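Glycerol dehydrogenase (Schizosaccharomyces pombe, PDB 1TA9) catalyses the NAD(+)-dependent oxidation of glycerol to dihydroxyacetone, probably with zinc as cofactor, and takes part in glycerol assimilation. Local coordinates at residues Leu226-Ile230 against Val294-Asn298. Sequence-based numbering, arbitrary orientation.
Sequences LISGI and VVEAN
The amide nitrogen ND2 of N298 has two backbone carbonyls to serve, A179 O and, across this contact, L226 O. The second bond is weak: ND2 lies 3.4 Å from L226 O, with an N-H...O angle of only 128°. L226 O already accepts the helix bond from I230 N at 2.9 Å, so the asparagine adds a bent second donor to an intact turn. It can come this close because G229 has no side chain on the face turned toward it, and ND2 settles 3.3 Å from G229 C. CB of N298 points toward helix 223-245, and with CG anti to its own carbonyl carbon (chi1 -76°) the amide is laid against the G229 backbone. The bond to A179 O, helped by the weak one to L226 O, would favour this orientation of the amide; its OD1 merely lies near G229 O, acceptor beside acceptor. A water molecule joins the backbones instead, donating to G229 O at 2.7 Å and to N298 O at 2.9 Å.

Beside this polar patch the contact turns greasy. V294 sends CG1 between two residues one turn apart, 4.0 Å from I230 CG1 and 4.1 Å from L226 CD1. The leucine crosses the valine at about a right angle, and the same CD1 also rests on N298 ND2. I279 and A278 of helix 258-284 extend the apolar packing around I230 and V294.

The short helix axes cross at 51°, 9.8 Å apart at closest approach. Helix 223-245 goes on to D232, a ligand of both the zinc and potassium ions. Through N298 the helix pair is joined to the segment with A179, which probably binds NAD(+), consistent with a cofactor site beside the metal site in this iron-containing alcohol dehydrogenase family fold.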
ATOM      1  N   LEU B 226     -10.842  26.800 -25.372  1.00 11.60           N
ATOM      2  CA  LEU B 226     -10.705  26.230 -24.032  1.00 11.36           C
ATOM      3  C   LEU B 226      -9.510  25.288 -23.993  1.00 11.05           C
ATOM      4  O   LEU B 226      -8.737  25.290 -23.035  1.00 10.98           O
ATOM      5  CB  LEU B 226     -11.971  25.455 -23.639  1.00 11.53           C
ATOM      6  CG  LEU B 226     -11.927  24.766 -22.265  1.00 11.62           C
ATOM      7  CD1 LEU B 226     -11.965  25.824 -21.169  1.00 11.95           C
ATOM      8  CD2 LEU B 226     -13.105  23.814 -22.109  1.00 11.80           C
ATOM      9  N   ILE B 227      -9.370  24.480 -25.040  1.00 10.76           N
ATOM     10  CA  ILE B 227      -8.277  23.526 -25.128  1.00 10.46           C
ATOM     11  C   ILE B 227      -6.933  24.245 -25.141  1.00 10.38           C
ATOM     12  O   ILE B 227      -5.967  23.775 -24.543  1.00 10.00           O
ATOM     13  CB  ILE B 227      -8.434  22.632 -26.376  1.00 10.55           C
ATOM     14  CG1 ILE B 227      -9.654  21.727 -26.185  1.00 10.61           C
ATOM     15  CG2 ILE B 227      -7.174  21.799 -26.593  1.00 10.49           C
ATOM     16  CD1 ILE B 227     -10.071  20.940 -27.412  1.00 11.16           C
ATOM     17  N   SER B 228      -6.872  25.386 -25.816  1.00 10.24           N
ATOM     18  CA  SER B 228      -5.639  26.156 -25.853  1.00 10.72           C
ATOM     19  C   SER B 228      -5.315  26.602 -24.424  1.00 10.52           C
ATOM     20  O   SER B 228      -4.161  26.586 -24.002  1.00 10.31           O
ATOM     21  CB  SER B 228      -5.805  27.377 -26.754  1.00 11.13           C
ATOM     22  OG  SER B 228      -4.655  28.193 -26.684  1.00 12.60           O
ATOM     23  N   GLY B 229      -6.347  26.996 -23.684  1.00 10.43           N
ATOM     24  CA  GLY B 229      -6.153  27.415 -22.309  1.00 10.38           C
ATOM     25  C   GLY B 229      -5.700  26.262 -21.431  1.00 10.47           C
ATOM     26  O   GLY B 229      -4.983  26.462 -20.455  1.00 10.83           O
ATOM     27  N   ILE B 230      -6.137  25.052 -21.758  1.00 10.40           N
ATOM     28  CA  ILE B 230      -5.739  23.872 -20.990  1.00 10.29           C
ATOM     29  C   ILE B 230      -4.256  23.635 -21.265  1.00 10.36           C
ATOM     30  O   ILE B 230      -3.484  23.296 -20.363  1.00  9.99           O
ATOM     31  CB  ILE B 230      -6.569  22.630 -21.412  1.00 10.26           C
ATOM     32  CG1 ILE B 230      -8.006  22.783 -20.901  1.00 10.57           C
ATOM     33  CG2 ILE B 230      -5.921  21.346 -20.889  1.00 10.25           C
ATOM     34  CD1 ILE B 230      -8.972  21.729 -21.420  1.00 10.56           C
ATOM     35  N   VAL B 294     -12.582  24.250 -14.761  1.00  9.02           N
ATOM     36  CA  VAL B 294     -11.476  24.420 -15.692  1.00  9.20           C
ATOM     37  C   VAL B 294     -11.316  25.883 -16.095  1.00  9.12           C
ATOM     38  O   VAL B 294     -10.206  26.335 -16.380  1.00  9.50           O
ATOM     39  CB  VAL B 294     -11.661  23.515 -16.931  1.00  8.96           C
ATOM     40  CG1 VAL B 294     -10.553  23.769 -17.949  1.00  8.93           C
ATOM     41  CG2 VAL B 294     -11.632  22.055 -16.485  1.00  9.11           C
ATOM     42  N   VAL B 295     -12.414  26.633 -16.119  1.00  9.11           N
ATOM     43  CA  VAL B 295     -12.299  28.051 -16.440  1.00  8.97           C
ATOM     44  C   VAL B 295     -11.480  28.664 -15.303  1.00  9.02           C
ATOM     45  O   VAL B 295     -10.593  29.493 -15.538  1.00  8.73           O
ATOM     46  CB  VAL B 295     -13.682  28.746 -16.529  1.00  8.90           C
ATOM     47  CG1 VAL B 295     -13.501  30.260 -16.575  1.00  8.60           C
ATOM     48  CG2 VAL B 295     -14.412  28.281 -17.789  1.00  8.65           C
ATOM     49  N   GLU B 296     -11.753  28.239 -14.069  1.00  9.06           N
ATOM     50  CA  GLU B 296     -10.992  28.764 -12.937  1.00  9.28           C
ATOM     51  C   GLU B 296      -9.530  28.316 -13.026  1.00  9.38           C
ATOM     52  O   GLU B 296      -8.619  29.096 -12.768  1.00  9.44           O
ATOM     53  CB  GLU B 296     -11.575  28.311 -11.585  1.00  9.41           C
ATOM     54  CG  GLU B 296     -10.849  28.984 -10.414  1.00  9.68           C
ATOM     55  CD  GLU B 296     -11.101  28.347  -9.058  1.00 10.37           C
ATOM     56  OE1 GLU B 296     -10.220  28.499  -8.183  1.00 10.86           O
ATOM     57  OE2 GLU B 296     -12.159  27.715  -8.850  1.00 10.31           O
ATOM     58  N   ALA B 297      -9.303  27.059 -13.393  1.00  9.58           N
ATOM     59  CA  ALA B 297      -7.941  26.544 -13.504  1.00  9.87           C
ATOM     60  C   ALA B 297      -7.158  27.266 -14.602  1.00  9.91           C
ATOM     61  O   ALA B 297      -5.992  27.624 -14.418  1.00  9.83           O
ATOM     62  CB  ALA B 297      -7.968  25.044 -13.788  1.00  9.95           C
ATOM     63  N   ASN B 298      -7.809  27.483 -15.738  1.00  9.90           N
ATOM     64  CA  ASN B 298      -7.176  28.150 -16.870  1.00 10.36           C
ATOM     65  C   ASN B 298      -6.884  29.622 -16.621  1.00 10.44           C
ATOM     66  O   ASN B 298      -5.945  30.179 -17.187  1.00 10.65           O
ATOM     67  CB  ASN B 298      -8.075  28.058 -18.110  1.00 10.47           C
ATOM     68  CG  ASN B 298      -8.040  26.694 -18.763  1.00 10.84           C
ATOM     69  OD1 ASN B 298      -7.461  25.748 -18.231  1.00 11.19           O
ATOM     70  ND2 ASN B 298      -8.670  26.584 -19.927  1.00 10.57           N
TER
HETATM   71  O   HOH W   1      -4.644  28.959 -19.413  1.00 15.61           O